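Local structure of CELL division inhibitor (Pyrococcus furiosus, 1G3Q) at residues D61-E66 against P102-S107. The protein probably binds and hydrolyses ATP as a MinD-type P-loop ATPase linked to cell division, with magnesium at the nucleotide site. Sequence-based numbering, arbitrary orientation.
Sequences DVLAGE and PEVIKS
Two short helices of the P-loop ATPase domain, 59-63 and 101-106, meet where Val62 and Leu63 of the first close on Val104 of the second. The contact is wholly apolar and small, burying 108 Å² over both sides, and no hydrogen bond crosses it. Val104 presents both of its methyls. CG1 of Val62 lies 3.9 Å from CG1 of Val104 and 4.1 Å from CG2 of Val104. Both valines hold CG1 anti to the backbone N (chi1 -179° in Val62, 174° in Val104), which puts these two methyls against each other, the side chains meeting at an oblique angle. Leu63 reaches in by the end of its side chain: its CB does not head straight for the other helix, but while chi2 of 177° sends CD1 anti to CA, the other branch, CD2, lies 4.0 Å from CG2 of Val104. The backbones stay well apart, with 7.9 Å between CA of Leu63 and CA of Val104. Just beyond the contact, helix 59-63 ends in a Schellman motif, in which Gly65 takes a positive phi, Gly65 N bonds to Val62 O and Glu66 N bonds to Asp61 O at 2.9 Å. At the end of the other segment, Ser107 OG donates to Val104 O at 2.6 Å, tilted from the carbonyl plane. Ala72 touches Val62, Val69 adds to the cover of Val104, and Ile105 turns to Ile115 and Ile117 of strand 114-118. With only methyl groups meeting, the contact contributes van der Waals packing and water exclusion and sets no directional polar constraint on how the helices sit.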
# COMPACT_ATOMS: atom_id res chain seq x y z
N ASP A 61 -12.91 13.71 3.75
CA ASP A 61 -13.49 14.76 4.57
C ASP A 61 -12.38 15.66 5.09
O ASP A 61 -12.50 16.88 5.11
CB ASP A 61 -14.25 14.15 5.76
CG ASP A 61 -15.52 13.46 5.35
OD1 ASP A 61 -16.42 14.14 4.82
OD2 ASP A 61 -15.63 12.23 5.55
N VAL A 62 -11.28 15.03 5.50
CA VAL A 62 -10.12 15.75 6.01
C VAL A 62 -9.52 16.64 4.92
O VAL A 62 -9.25 17.82 5.14
CB VAL A 62 -9.04 14.76 6.51
CG1 VAL A 62 -7.85 15.52 7.07
CG2 VAL A 62 -9.62 13.83 7.57
N LEU A 63 -9.33 16.06 3.73
CA LEU A 63 -8.76 16.78 2.60
C LEU A 63 -9.66 17.90 2.08
O LEU A 63 -9.21 18.77 1.33
CB LEU A 63 -8.42 15.81 1.47
CG LEU A 63 -7.43 14.69 1.80
CD1 LEU A 63 -7.27 13.78 0.59
CD2 LEU A 63 -6.08 15.29 2.20
N ALA A 64 -10.93 17.87 2.47
CA ALA A 64 -11.87 18.90 2.05
C ALA A 64 -11.89 19.98 3.13
O ALA A 64 -12.58 20.99 3.01
CB ALA A 64 -13.27 18.31 1.87
N GLY A 65 -11.10 19.76 4.19
CA GLY A 65 -11.03 20.70 5.29
C GLY A 65 -12.27 20.67 6.16
O GLY A 65 -12.56 21.64 6.87
N GLU A 66 -13.00 19.56 6.11
CA GLU A 66 -14.23 19.43 6.89
C GLU A 66 -14.09 18.56 8.14
O GLU A 66 -15.07 18.36 8.87
CB GLU A 66 -15.35 18.87 6.01
CG GLU A 66 -15.81 19.80 4.90
CD GLU A 66 -16.33 21.12 5.42
OE1 GLU A 66 -17.19 21.11 6.34
OE2 GLU A 66 -15.90 22.17 4.91
N PRO A 102 0.25 15.18 1.75
CA PRO A 102 1.53 15.16 2.47
C PRO A 102 1.48 15.75 3.88
O PRO A 102 1.97 15.13 4.82
CB PRO A 102 2.45 15.94 1.54
CG PRO A 102 1.93 15.55 0.19
CD PRO A 102 0.43 15.67 0.37
N GLU A 103 0.88 16.93 4.04
CA GLU A 103 0.81 17.55 5.36
C GLU A 103 -0.09 16.75 6.31
O GLU A 103 0.23 16.60 7.49
CB GLU A 103 0.31 19.00 5.25
CG GLU A 103 -1.09 19.18 4.70
CD GLU A 103 -1.41 20.64 4.38
OE1 GLU A 103 -0.68 21.25 3.57
OE2 GLU A 103 -2.39 21.17 4.94
N VAL A 104 -1.20 16.23 5.80
CA VAL A 104 -2.11 15.46 6.63
C VAL A 104 -1.48 14.17 7.13
O VAL A 104 -1.50 13.88 8.33
CB VAL A 104 -3.40 15.10 5.86
CG1 VAL A 104 -4.26 14.17 6.71
CG2 VAL A 104 -4.18 16.36 5.53
N ILE A 105 -0.92 13.39 6.22
CA ILE A 105 -0.31 12.12 6.60
C ILE A 105 0.89 12.29 7.53
O ILE A 105 0.96 11.67 8.59
CB ILE A 105 0.13 11.34 5.34
CG1 ILE A 105 -1.12 10.96 4.54
CG2 ILE A 105 0.92 10.09 5.74
CD1 ILE A 105 -0.83 10.24 3.23
N LYS A 106 1.82 13.16 7.16
CA LYS A 106 3.01 13.38 7.97
C LYS A 106 2.72 13.85 9.39
O LYS A 106 3.53 13.64 10.29
CB LYS A 106 3.95 14.34 7.24
CG LYS A 106 4.42 13.78 5.91
CD LYS A 106 5.46 14.66 5.22
CE LYS A 106 6.00 13.98 3.97
NZ LYS A 106 7.14 14.71 3.36
N SER A 107 1.56 14.47 9.60
CA SER A 107 1.20 14.94 10.94
C SER A 107 0.88 13.78 11.88
O SER A 107 0.74 13.97 13.09
CB SER A 107 -0.02 15.87 10.86
OG SER A 107 -1.20 15.13 10.57